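Probable oxidoreductase protein (Rhizobium etli, PDB 4FB5) probably acts as a nucleotide-dependent oxidoreductase of the GFO/IDH/MocA family, though its substrate is not established. Local coordinates at residues A[59-64]-A[79-84]; A[42-47]-A[55-60]; A[121-126]-A[148-153]; A[109-114]-A[135-140]. One frame throughout, in Å; residues are numbered along the deposited sequence.

In the fold
Following the chain from the N terminus, contact 2 closes first: the end of helix 35-44 meets residues 55-60 after a short excursion through helix 47-51. Contact 1 takes over on the same strand 58-63, sharing Leu59 and Val60 with contact 2, and closes the loop through helix 70-77 onto edge strand 81-83. Further on, contacts 4 and 3 cross, their segments alternating: helix 107-116, strand 120-123, helix 131-143, strand 148-150. Contact 4 pairs the two helices and contact 3 the two strands. Contacts 1 and 3 thus lie at the two ends of one parallel Rossmann sheet, while Trp44 of contact 2 touches Trp122 of contact 3.

Contact 1 of 4, residues A[59-64]-A[79-84]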
loop_
_atom_site.group_PDB
_atom_site.type_symbol
_atom_site.label_atom_id
_atom_site.label_comp_id
_atom_site.label_asym_id
_atom_site.label_seq_id
_atom_site.Cartn_x
_atom_site.Cartn_y
_atom_site.Cartn_z
ATOM N N LEU A 59 28.730 4.991 -31.803
ATOM C CA LEU A 59 28.383 6.336 -31.369
ATOM C C LEU A 59 29.413 7.197 -32.018
ATOM O O LEU A 59 30.594 7.186 -31.639
ATOM C CB LEU A 59 28.412 6.480 -29.830
ATOM C CG LEU A 59 27.912 5.280 -29.002
ATOM C CD1 LEU A 59 28.302 5.367 -27.530
ATOM C CD2 LEU A 59 26.421 5.052 -29.167
ATOM N N VAL A 60 28.944 7.938 -33.009
ATOM C CA VAL A 60 29.804 8.570 -33.974
ATOM C C VAL A 60 29.920 10.069 -33.760
ATOM O O VAL A 60 31.022 10.578 -33.547
ATOM C CB VAL A 60 29.283 8.285 -35.371
ATOM C CG1 VAL A 60 30.138 8.989 -36.422
ATOM C CG2 VAL A 60 29.260 6.784 -35.622
ATOM N N HIS A 61 28.785 10.763 -33.779
ATOM C CA HIS A 61 28.764 12.214 -33.842
ATOM C C HIS A 61 27.822 12.764 -32.783
ATOM O O HIS A 61 26.821 12.125 -32.470
ATOM C CB HIS A 61 28.229 12.605 -35.218
ATOM C CG HIS A 61 28.873 13.815 -35.825
ATOM N ND1 HIS A 61 29.441 13.796 -37.085
ATOM C CD2 HIS A 61 29.014 15.084 -35.368
ATOM C CE1 HIS A 61 29.901 15.001 -37.379
ATOM N NE2 HIS A 61 29.660 15.800 -36.354
ATOM N N LEU A 62 28.105 13.967 -32.279
ATOM C CA LEU A 62 27.304 14.561 -31.213
ATOM C C LEU A 62 27.316 16.082 -31.264
ATOM O O LEU A 62 28.360 16.665 -31.481
ATOM C CB LEU A 62 27.827 14.090 -29.855
ATOM C CG LEU A 62 27.151 14.494 -28.540
ATOM C CD1 LEU A 62 27.632 13.598 -27.430
ATOM C CD2 LEU A 62 27.440 15.946 -28.198
ATOM N N ALA A 63 26.169 16.713 -31.010
ATOM C CA ALA A 63 26.015 18.167 -31.108
ATOM C C ALA A 63 25.384 18.774 -29.871
ATOM O O ALA A 63 24.643 18.090 -29.193
ATOM C CB ALA A 63 25.166 18.503 -32.304
ATOM N N GLU A 64 25.654 20.059 -29.600
ATOM C CA GLU A 64 25.009 20.790 -28.483
ATOM C C GLU A 64 24.712 22.302 -28.693
ATOM O O GLU A 64 25.611 23.154 -28.691
ATOM C CB GLU A 64 25.774 20.559 -27.179
ATOM C CG GLU A 64 25.005 20.984 -25.939
ATOM C CD GLU A 64 23.768 20.113 -25.642
ATOM O OE1 GLU A 64 23.609 19.053 -26.297
ATOM O OE2 GLU A 64 22.956 20.480 -24.745
ATOM N N PHE A 79 31.325 9.119 -27.629
ATOM C CA PHE A 79 31.199 9.463 -29.048
ATOM C C PHE A 79 32.514 9.941 -29.646
ATOM O O PHE A 79 33.251 10.709 -29.019
ATOM C CB PHE A 79 30.205 10.603 -29.218
ATOM C CG PHE A 79 28.796 10.170 -29.198
ATOM C CD1 PHE A 79 28.058 10.149 -30.365
ATOM C CD2 PHE A 79 28.198 9.762 -28.012
ATOM C CE1 PHE A 79 26.739 9.732 -30.356
ATOM C CE2 PHE A 79 26.878 9.344 -27.991
ATOM C CZ PHE A 79 26.147 9.331 -29.163
ATOM N N GLU A 80 32.760 9.523 -30.884
ATOM C CA GLU A 80 34.018 9.782 -31.580
ATOM C C GLU A 80 34.192 11.261 -31.934
ATOM O O GLU A 80 35.195 11.878 -31.571
ATOM C CB GLU A 80 34.142 8.855 -32.804
ATOM C CG GLU A 80 34.327 7.360 -32.410
ATOM C CD GLU A 80 33.888 6.332 -33.483
ATOM O OE1 GLU A 80 34.040 6.604 -34.698
ATOM O OE2 GLU A 80 33.416 5.225 -33.107
ATOM N N LYS A 81 33.190 11.840 -32.579
ATOM C CA LYS A 81 33.247 13.227 -32.998
ATOM C C LYS A 81 32.274 14.088 -32.199
ATOM O O LYS A 81 31.203 13.617 -31.834
ATOM C CB LYS A 81 32.896 13.337 -34.490
ATOM C CG LYS A 81 33.792 12.519 -35.406
ATOM C CD LYS A 81 33.083 12.151 -36.695
ATOM C CE LYS A 81 33.636 10.833 -37.233
ATOM N NZ LYS A 81 32.960 10.513 -38.515
ATOM N N ALA A 82 32.665 15.343 -31.947
ATOM C CA ALA A 82 31.781 16.420 -31.463
ATOM C C ALA A 82 31.610 17.528 -32.559
ATOM O O ALA A 82 32.245 17.437 -33.626
ATOM C CB ALA A 82 32.347 17.006 -30.194
ATOM N N THR A 83 30.744 18.528 -32.303
ATOM C CA THR A 83 30.541 19.759 -33.123
ATOM C C THR A 83 29.412 20.562 -32.525
ATOM O O THR A 83 28.627 20.032 -31.749
ATOM C CB THR A 83 30.094 19.527 -34.588
ATOM O OG1 THR A 83 29.365 18.299 -34.684
ATOM C CG2 THR A 83 31.297 19.543 -35.578
ATOM N N ALA A 84 29.315 21.835 -32.896
ATOM C CA ALA A 84 28.205 22.682 -32.441
ATOM C C ALA A 84 27.343 23.110 -33.634
ATOM O O ALA A 84 26.470 23.973 -33.529
ATOM C CB ALA A 84 28.717 23.882 -31.640
#
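Val60 O accepts the backbone N-H of Lys81 at 2.7 Å, the shortest bond between residues 59-64 and 79-84, and Glu80 N reaches Leu59 O over a longer 3.3 Å. The segments run on side by side, parallel, and side chains add to the join. On one face of the sheet the His61 ring lies under the aliphatic start of Lys81, whose CB sits 4.2 Å from the ring centroid, almost on the ring normal. At the rim of the same ring, near its plane, His61 NE2 and Thr83 OG1 share a hydrogen bond of 3.0 Å. Asp92 takes His61 ND1, which pins the ring from its other nitrogen, and Lys81 NZ carries on to a salt bridge with Glu94.

The Phe79 ring is a filling between two leucines. Leu59 CB stands 3.5 Å from its centroid, squarely over one face; Leu62 CD1, 4.2 Å from the centroid, comes over the opposite face toward the rim. Leu62 gets there because its CG is turned away from the main-chain nitrogen (chi1 -177°). Swapping Phe79 for a serine would probably open a gap between Leu59 CB and Leu62 CD1 and leave the end of Leu62 freer to turn. Strand, helix 70-77 and strand together form a beta-alpha-beta unit at the edge of a Rossmann fold.

Contact 2 of 4, residues A[42-47]-A[55-60]; sequences LAWNAV and ERPRLV
Two torsions bring Asn45 and Arg56 together: Asn45 CG lies opposite the main-chain nitrogen (chi1 -177°), which carries the amide back toward residues 55-60, and Arg56 is kinked at chi2 (92°), which folds its guanidinium over to meet it. Arg56 NH2 then points at Asn45 OD1 over 3.4 Å, a weak but nearly straight hydrogen bond (175° at the hydrogen). The oxygen sits at the guanidinium edge, near its plane, although the amide and guanidinium planes themselves are clearly turned against each other. Replacing Arg56 by a leucine would probably leave Asn45 OD1 without this donor and the amide less firmly held.

Next to this polar pair the contact is apolar. Pro57 CG meets the rim of the indole at Trp44 CE3, 3.9 Å away and near the ring plane, and Val47 CG2 approaches the same proline carbon at 4.0 Å. Leu59 CD2 adds a contact of 3.7 Å to Trp44 CB. This is the return leg of the first beta-alpha-beta unit of the Rossmann fold, where the chain leaves helix 35-44 and comes back into strand 58-63. Outside the two segments, Ser99 OG takes Trp44 NE1, and helix 344-358 packs on Trp44 and Val47. Asn45 also faces the second subunit: its O accepts a hydrogen bond from Asn45 ND2 of that neighbouring chain, and Arg56 packs on the same neighbouring asparagine.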
loop_
_atom_site.group_PDB
_atom_site.type_symbol
_atom_site.label_atom_id
_atom_site.label_comp_id
_atom_site.label_asym_id
_atom_site.label_seq_id
_atom_site.Cartn_x
_atom_site.Cartn_y
_atom_site.Cartn_z
ATOM N N LEU A 42 22.746 6.367 -23.131
ATOM C CA LEU A 42 22.876 5.204 -22.319
ATOM C C LEU A 42 22.163 4.050 -22.986
ATOM O O LEU A 42 22.585 2.885 -22.891
ATOM C CB LEU A 42 22.247 5.469 -20.971
ATOM C CG LEU A 42 23.071 6.237 -19.941
ATOM C CD1 LEU A 42 22.207 6.453 -18.701
ATOM C CD2 LEU A 42 24.337 5.510 -19.606
ATOM N N ALA A 43 21.072 4.374 -23.652
ATOM C CA ALA A 43 20.321 3.360 -24.339
ATOM C C ALA A 43 21.155 2.766 -25.487
ATOM O O ALA A 43 21.371 1.528 -25.541
ATOM C CB ALA A 43 18.960 3.917 -24.837
ATOM N N TRP A 44 21.643 3.637 -26.375
ATOM C CA TRP A 44 22.443 3.182 -27.538
ATOM C C TRP A 44 23.659 2.373 -27.057
ATOM O O TRP A 44 24.006 1.325 -27.634
ATOM C CB TRP A 44 22.884 4.350 -28.443
ATOM C CG TRP A 44 21.817 4.978 -29.303
ATOM C CD1 TRP A 44 21.353 6.282 -29.249
ATOM C CD2 TRP A 44 21.079 4.339 -30.349
ATOM N NE1 TRP A 44 20.372 6.483 -30.210
ATOM C CE2 TRP A 44 20.200 5.305 -30.903
ATOM C CE3 TRP A 44 21.074 3.042 -30.878
ATOM C CZ2 TRP A 44 19.339 5.003 -31.955
ATOM C CZ3 TRP A 44 20.222 2.750 -31.934
ATOM C CH2 TRP A 44 19.368 3.720 -32.461
ATOM N N ASN A 45 24.258 2.816 -25.958
ATOM C CA ASN A 45 25.416 2.125 -25.417
ATOM C C ASN A 45 25.086 0.777 -24.791
ATOM O O ASN A 45 26.003 0.057 -24.414
ATOM C CB ASN A 45 26.143 3.038 -24.427
ATOM C CG ASN A 45 27.407 2.436 -23.867
ATOM O OD1 ASN A 45 28.346 2.100 -24.611
ATOM N ND2 ASN A 45 27.471 2.324 -22.527
ATOM N N ALA A 46 23.809 0.394 -24.695
ATOM C CA ALA A 46 23.495 -0.806 -23.913
ATOM C C ALA A 46 22.604 -1.823 -24.569
ATOM O O ALA A 46 22.605 -2.976 -24.158
ATOM C CB ALA A 46 22.912 -0.422 -22.574
ATOM N N VAL A 47 21.814 -1.408 -25.545
ATOM C CA VAL A 47 20.908 -2.328 -26.216
ATOM C C VAL A 47 21.531 -3.672 -26.443
ATOM O O VAL A 47 20.909 -4.704 -26.125
ATOM C CB VAL A 47 20.502 -1.901 -27.624
ATOM C CG1 VAL A 47 19.016 -1.739 -27.709
ATOM C CG2 VAL A 47 21.292 -0.685 -28.119
ATOM N N GLU A 55 23.377 -5.595 -33.600
ATOM C CA GLU A 55 24.702 -5.149 -33.979
ATOM C C GLU A 55 25.097 -3.928 -33.123
ATOM O O GLU A 55 24.368 -2.941 -33.091
ATOM C CB GLU A 55 24.664 -4.816 -35.489
ATOM C CG GLU A 55 25.816 -5.417 -36.360
ATOM C CD GLU A 55 25.820 -6.965 -36.441
ATOM O OE1 GLU A 55 26.775 -7.577 -35.915
ATOM O OE2 GLU A 55 24.889 -7.568 -37.032
ATOM N N ARG A 56 26.246 -4.008 -32.438
ATOM C CA ARG A 56 26.731 -2.925 -31.558
ATOM C C ARG A 56 26.510 -1.592 -32.211
ATOM O O ARG A 56 27.088 -1.302 -33.232
ATOM C CB ARG A 56 28.227 -3.089 -31.225
ATOM C CG ARG A 56 28.720 -2.391 -29.930
ATOM C CD ARG A 56 28.676 -3.325 -28.651
ATOM N NE ARG A 56 29.030 -2.681 -27.360
ATOM C CZ ARG A 56 28.676 -1.447 -26.965
ATOM N NH1 ARG A 56 27.914 -0.654 -27.734
ATOM N NH2 ARG A 56 29.076 -0.998 -25.775
ATOM N N PRO A 57 25.638 -0.772 -31.654
ATOM C CA PRO A 57 25.628 0.504 -32.309
ATOM C C PRO A 57 26.924 1.217 -32.024
ATOM O O PRO A 57 27.596 0.935 -31.025
ATOM C CB PRO A 57 24.466 1.216 -31.644
ATOM C CG PRO A 57 23.561 0.105 -31.277
ATOM C CD PRO A 57 24.481 -0.941 -30.771
ATOM N N ARG A 58 27.262 2.106 -32.951
ATOM C CA ARG A 58 28.493 2.894 -32.950
ATOM C C ARG A 58 28.101 4.364 -32.794
ATOM O O ARG A 58 27.243 4.894 -33.541
ATOM C CB ARG A 58 29.297 2.656 -34.252
ATOM C CG ARG A 58 30.744 3.160 -34.246
ATOM C CD ARG A 58 31.543 2.589 -35.437
ATOM N NE ARG A 58 31.425 3.379 -36.678
ATOM C CZ ARG A 58 32.291 4.319 -37.089
ATOM N NH1 ARG A 58 33.363 4.638 -36.362
ATOM N NH2 ARG A 58 32.080 4.957 -38.242
ATOM N N LEU A 59 28.730 4.991 -31.803
ATOM C CA LEU A 59 28.383 6.336 -31.369
ATOM C C LEU A 59 29.413 7.197 -32.018
ATOM O O LEU A 59 30.594 7.186 -31.639
ATOM C CB LEU A 59 28.412 6.480 -29.830
ATOM C CG LEU A 59 27.912 5.280 -29.002
ATOM C CD1 LEU A 59 28.302 5.367 -27.530
ATOM C CD2 LEU A 59 26.421 5.052 -29.167
ATOM N N VAL A 60 28.944 7.938 -33.009
ATOM C CA VAL A 60 29.804 8.570 -33.974
ATOM C C VAL A 60 29.920 10.069 -33.760
ATOM O O VAL A 60 31.022 10.578 -33.547
ATOM C CB VAL A 60 29.283 8.285 -35.371
ATOM C CG1 VAL A 60 30.138 8.989 -36.422
ATOM C CG2 VAL A 60 29.260 6.784 -35.622
#

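Contact 3 of 4, residues A[121-126]-A[148-153]; sequences VWCEKP and AALGYN
Strand 120-123, helix 131-143 and strand 148-150 make the last beta-alpha-beta unit of the Rossmann sheet, and contact 3 is its strand pair together with the loops that leave it. Glu124, Lys125 and Pro126, the proline behind a cis peptide bond, spell the Glu-Lys-Pro signature familiar from GFO/IDH/MocA enzymes; in relatives its lysine lies at the active site, and a similar place here is likely. The strands run parallel. Ala149 N gives its hydrogen to Val121 O at 2.7 Å, and Cys123 N to Ala149 O at 2.9 Å. One step on, Gly151 N reaches Cys123 O only by a weak, bent bond (129° at the hydrogen), as the chain curls into an inverse gamma turn centred on Gly151.

Side chains follow the strand faces. Leu150 CD2 rests 4.1 Å from Cys123 CB, on the face it shares with Val121 and Ala148, where Phe367 of helix 367-385 packs. Trp122 goes to the other face, and Glu349 takes its NE1. In the loops, Lys125 CB lies over one face of the Tyr152 ring, 4.0 Å from CZ, while the rest of the lysine bends off at chi2 (-84°) to a salt bridge with Asp209. Glu124 OE1 is held by His40 and Lys346. Between these two segments the last backbone bond is a weak one at Gly151, and beside it the polar side chains of the signature are fixed by partners from helices 35-44, 206-221 and 344-358.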
loop_
_atom_site.group_PDB
_atom_site.type_symbol
_atom_site.label_atom_id
_atom_site.label_comp_id
_atom_site.label_asym_id
_atom_site.label_seq_id
_atom_site.Cartn_x
_atom_site.Cartn_y
_atom_site.Cartn_z
ATOM N N VAL A 121 15.079 8.631 -37.647
ATOM C CA VAL A 121 14.888 9.595 -36.583
ATOM C C VAL A 121 14.226 9.031 -35.324
ATOM O O VAL A 121 13.157 8.390 -35.371
ATOM C CB VAL A 121 14.110 10.790 -37.092
ATOM C CG1 VAL A 121 13.603 11.607 -35.937
ATOM C CG2 VAL A 121 15.006 11.632 -37.943
ATOM N N TRP A 122 14.899 9.264 -34.202
ATOM C CA TRP A 122 14.399 8.970 -32.857
ATOM C C TRP A 122 14.298 10.288 -32.166
ATOM O O TRP A 122 15.286 10.888 -31.769
ATOM C CB TRP A 122 15.378 8.075 -32.111
ATOM C CG TRP A 122 14.879 7.525 -30.842
ATOM C CD1 TRP A 122 13.613 7.610 -30.357
ATOM C CD2 TRP A 122 15.627 6.769 -29.888
ATOM N NE1 TRP A 122 13.531 6.972 -29.148
ATOM C CE2 TRP A 122 14.753 6.441 -28.841
ATOM C CE3 TRP A 122 16.957 6.358 -29.805
ATOM C CZ2 TRP A 122 15.159 5.707 -27.732
ATOM C CZ3 TRP A 122 17.365 5.628 -28.672
ATOM C CH2 TRP A 122 16.464 5.321 -27.663
ATOM N N CYS A 123 13.071 10.741 -32.052
ATOM C CA CYS A 123 12.792 12.091 -31.650
ATOM C C CYS A 123 12.021 12.073 -30.353
ATOM O O CYS A 123 11.120 11.252 -30.180
ATOM C CB CYS A 123 11.978 12.771 -32.733
ATOM S SG CYS A 123 11.693 14.541 -32.490
ATOM N N GLU A 124 12.377 12.974 -29.447
ATOM C CA GLU A 124 11.640 13.141 -28.218
ATOM C C GLU A 124 10.309 13.745 -28.529
ATOM O O GLU A 124 10.160 14.455 -29.522
ATOM C CB GLU A 124 12.403 14.001 -27.202
ATOM C CG GLU A 124 13.431 13.198 -26.438
ATOM C CD GLU A 124 12.854 11.882 -25.911
ATOM O OE1 GLU A 124 13.487 10.821 -26.124
ATOM O OE2 GLU A 124 11.751 11.912 -25.285
ATOM N N LYS A 125 9.338 13.431 -27.688
ATOM C CA LYS A 125 8.038 14.028 -27.792
ATOM C C LYS A 125 8.220 15.516 -27.453
ATOM O O LYS A 125 9.167 15.865 -26.762
ATOM C CB LYS A 125 7.092 13.291 -26.853
ATOM C CG LYS A 125 6.584 14.068 -25.657
ATOM C CD LYS A 125 7.491 14.097 -24.438
ATOM C CE LYS A 125 6.769 14.872 -23.360
ATOM N NZ LYS A 125 7.644 15.858 -22.728
ATOM N N PRO A 126 7.378 16.408 -28.010
ATOM C CA PRO A 126 6.345 16.139 -28.974
ATOM C C PRO A 126 6.957 16.285 -30.371
ATOM O O PRO A 126 8.198 16.321 -30.512
ATOM C CB PRO A 126 5.335 17.276 -28.707
ATOM C CG PRO A 126 5.841 18.021 -27.485
ATOM C CD PRO A 126 7.317 17.828 -27.652
ATOM N N ALA A 148 10.852 6.739 -38.555
ATOM C CA ALA A 148 10.783 7.886 -37.636
ATOM C C ALA A 148 9.951 7.585 -36.378
ATOM O O ALA A 148 8.717 7.434 -36.449
ATOM C CB ALA A 148 10.232 9.118 -38.345
ATOM N N ALA A 149 10.622 7.529 -35.229
ATOM C CA ALA A 149 9.977 7.151 -33.955
ATOM C C ALA A 149 9.967 8.272 -32.927
ATOM O O ALA A 149 10.797 9.166 -32.933
ATOM C CB ALA A 149 10.647 5.920 -33.381
ATOM N N LEU A 150 9.004 8.213 -32.033
ATOM C CA LEU A 150 8.937 9.152 -30.944
ATOM C C LEU A 150 9.204 8.463 -29.627
ATOM O O LEU A 150 8.999 7.257 -29.512
ATOM C CB LEU A 150 7.581 9.792 -30.934
ATOM C CG LEU A 150 7.453 10.690 -32.132
ATOM C CD1 LEU A 150 6.022 10.864 -32.480
ATOM C CD2 LEU A 150 8.105 11.989 -31.803
ATOM N N GLY A 151 9.666 9.233 -28.641
ATOM C CA GLY A 151 10.028 8.708 -27.336
ATOM C C GLY A 151 8.835 8.716 -26.408
ATOM O O GLY A 151 8.750 9.508 -25.446
ATOM N N TYR A 152 7.895 7.836 -26.698
ATOM C CA TYR A 152 6.822 7.596 -25.782
ATOM C C TYR A 152 7.211 6.339 -25.014
ATOM O O TYR A 152 6.670 5.268 -25.283
ATOM C CB TYR A 152 5.494 7.415 -26.533
ATOM C CG TYR A 152 4.906 8.708 -27.029
ATOM C CD1 TYR A 152 4.408 9.645 -26.135
ATOM C CD2 TYR A 152 4.852 9.010 -28.404
ATOM C CE1 TYR A 152 3.867 10.855 -26.589
ATOM C CE2 TYR A 152 4.337 10.217 -28.861
ATOM C CZ TYR A 152 3.841 11.136 -27.937
ATOM O OH TYR A 152 3.294 12.338 -28.332
ATOM N N ASN A 153 8.127 6.458 -24.056
ATOM C CA ASN A 153 8.728 5.258 -23.437
ATOM C C ASN A 153 7.860 4.468 -22.461
ATOM O O ASN A 153 8.031 3.278 -22.324
ATOM C CB ASN A 153 10.030 5.613 -22.762
ATOM C CG ASN A 153 9.942 6.908 -22.046
ATOM O OD1 ASN A 153 10.502 7.902 -22.507
ATOM N ND2 ASN A 153 9.166 6.952 -20.965
#

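Contact 4 of 4, residues A[109-114]-A[135-140]; sequences EMAIAA and ERMLAT
Ile112 reaches across from residues 109-114 and lays its end on the neighbouring helix: CD1 comes to 4.0 Å from Met137 CG, and CG1 to 3.8 Å from Thr140 OG1. It crosses both of these side chains at about a right angle. Its chain is extended past CG1 (chi2 172°), which carries CD1 over the other helix's backbone, close to Arg136 as well. A second touch lies alongside, where Ala111 CB meets Met137 CE at 3.7 Å. Met137, modelled as selenomethionine, is straight as far as its selenium and then bends at chi3 (65°), putting its methyl on the small alanine.

No hydrogen bond passes between the two segments. The helices run nearly parallel, 14° apart with axes 9.6 Å from each other, as neighbouring helices do on one flank of a Rossmann sheet, with strand 120-123 joining them in sequence. Ala114 and the main chain of Ala111 rest on Val121 of that strand.

What sets the partners in place lies within the helices and beyond. Thr140 OG1 donates to Arg136 O at 3.1 Å, and Thr140 N bonds the same oxygen from the opposite face of its plane, so the hydroxyl is tied down while it still offers its flank to Ile112. Arg136 is itself salt-bridged to Asp133. Phe367 of helix 367-385 packs on Met137, and helix 86-91 lies against Met110, Ala113 and Ala114.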
loop_
_atom_site.group_PDB
_atom_site.type_symbol
_atom_site.label_atom_id
_atom_site.label_comp_id
_atom_site.label_asym_id
_atom_site.label_seq_id
_atom_site.Cartn_x
_atom_site.Cartn_y
_atom_site.Cartn_z
ATOM N N GLU A 109 12.489 21.195 -37.367
ATOM C CA GLU A 109 13.603 21.624 -38.212
ATOM C C GLU A 109 14.613 20.504 -38.393
ATOM O O GLU A 109 15.065 20.192 -39.495
ATOM C CB GLU A 109 14.275 22.804 -37.526
ATOM C CG GLU A 109 14.564 24.027 -38.404
ATOM C CD GLU A 109 15.327 25.121 -37.622
ATOM O OE1 GLU A 109 15.270 25.093 -36.360
ATOM O OE2 GLU A 109 15.979 25.992 -38.264
HETATM N N MSE A 110 14.927 19.869 -37.289
HETATM C CA MSE A 110 16.008 18.939 -37.269
HETATM C C MSE A 110 15.587 17.606 -37.827
HETATM O O MSE A 110 16.251 17.049 -38.698
HETATM C CB MSE A 110 16.526 18.818 -35.851
HETATM C CG MSE A 110 16.893 20.173 -35.240
HETATM SE SE MSE A 110 17.906 19.941 -33.587
HETATM C CE MSE A 110 18.384 21.795 -33.168
ATOM N N ALA A 111 14.465 17.099 -37.348
ATOM C CA ALA A 111 13.996 15.800 -37.788
ATOM C C ALA A 111 13.824 15.768 -39.313
ATOM O O ALA A 111 14.127 14.766 -39.971
ATOM C CB ALA A 111 12.701 15.475 -37.093
ATOM N N ILE A 112 13.323 16.873 -39.856
ATOM C CA ILE A 112 13.155 17.040 -41.286
ATOM C C ILE A 112 14.509 17.119 -41.994
ATOM O O ILE A 112 14.774 16.354 -42.930
ATOM C CB ILE A 112 12.317 18.266 -41.604
ATOM C CG1 ILE A 112 10.865 18.006 -41.189
ATOM C CG2 ILE A 112 12.399 18.576 -43.085
ATOM C CD1 ILE A 112 9.950 19.212 -41.279
ATOM N N ALA A 113 15.387 18.009 -41.547
ATOM C CA ALA A 113 16.685 18.050 -42.178
ATOM C C ALA A 113 17.284 16.652 -42.112
ATOM O O ALA A 113 17.949 16.217 -43.039
ATOM C CB ALA A 113 17.566 19.049 -41.521
ATOM N N ALA A 114 17.024 15.924 -41.039
ATOM C CA ALA A 114 17.579 14.586 -40.910
ATOM C C ALA A 114 16.983 13.651 -41.947
ATOM O O ALA A 114 17.704 12.973 -42.681
ATOM C CB ALA A 114 17.355 14.042 -39.510
ATOM N N GLU A 135 2.392 17.984 -39.295
ATOM C CA GLU A 135 1.968 17.523 -40.624
ATOM C C GLU A 135 3.164 17.440 -41.550
ATOM O O GLU A 135 3.460 16.372 -42.077
ATOM C CB GLU A 135 0.890 18.433 -41.217
ATOM C CG GLU A 135 -0.393 18.404 -40.457
ATOM C CD GLU A 135 -1.496 19.151 -41.163
ATOM O OE1 GLU A 135 -1.499 20.401 -41.104
ATOM O OE2 GLU A 135 -2.383 18.490 -41.760
ATOM N N ARG A 136 3.886 18.553 -41.677
ATOM C CA ARG A 136 5.112 18.618 -42.473
ATOM C C ARG A 136 6.103 17.560 -42.086
ATOM O O ARG A 136 6.755 16.979 -42.950
ATOM C CB ARG A 136 5.769 19.986 -42.331
ATOM C CG ARG A 136 6.122 20.623 -43.683
ATOM C CD ARG A 136 6.673 22.024 -43.553
ATOM N NE ARG A 136 5.756 22.883 -42.803
ATOM C CZ ARG A 136 6.127 23.609 -41.747
ATOM N NH1 ARG A 136 7.396 23.591 -41.321
ATOM N NH2 ARG A 136 5.227 24.354 -41.113
HETATM N N MSE A 137 6.215 17.283 -40.793
HETATM C CA MSE A 137 7.214 16.309 -40.380
HETATM C C MSE A 137 6.837 14.936 -40.922
HETATM O O MSE A 137 7.692 14.169 -41.400
HETATM C CB MSE A 137 7.382 16.292 -38.872
HETATM C CG MSE A 137 7.895 17.613 -38.277
HETATM SE SE MSE A 137 7.921 17.680 -36.268
HETATM C CE MSE A 137 9.261 16.280 -36.010
ATOM N N LEU A 138 5.538 14.649 -40.877
ATOM C CA LEU A 138 5.043 13.364 -41.329
ATOM C C LEU A 138 5.169 13.218 -42.860
ATOM O O LEU A 138 5.729 12.228 -43.374
ATOM C CB LEU A 138 3.607 13.186 -40.878
ATOM C CG LEU A 138 3.032 11.877 -41.401
ATOM C CD1 LEU A 138 3.815 10.616 -40.882
ATOM C CD2 LEU A 138 1.528 11.858 -41.117
ATOM N N ALA A 139 4.646 14.231 -43.560
ATOM C CA ALA A 139 4.754 14.323 -45.006
ATOM C C ALA A 139 6.179 13.981 -45.360
ATOM O O ALA A 139 6.407 12.997 -46.094
ATOM C CB ALA A 139 4.372 15.701 -45.501
ATOM N N THR A 140 7.145 14.709 -44.789
ATOM C CA THR A 140 8.525 14.341 -45.041
ATOM C C THR A 140 8.674 12.848 -44.844
ATOM O O THR A 140 8.842 12.134 -45.822
ATOM C CB THR A 140 9.535 15.045 -44.173
ATOM O OG1 THR A 140 9.425 16.461 -44.349
ATOM C CG2 THR A 140 10.923 14.592 -44.540
#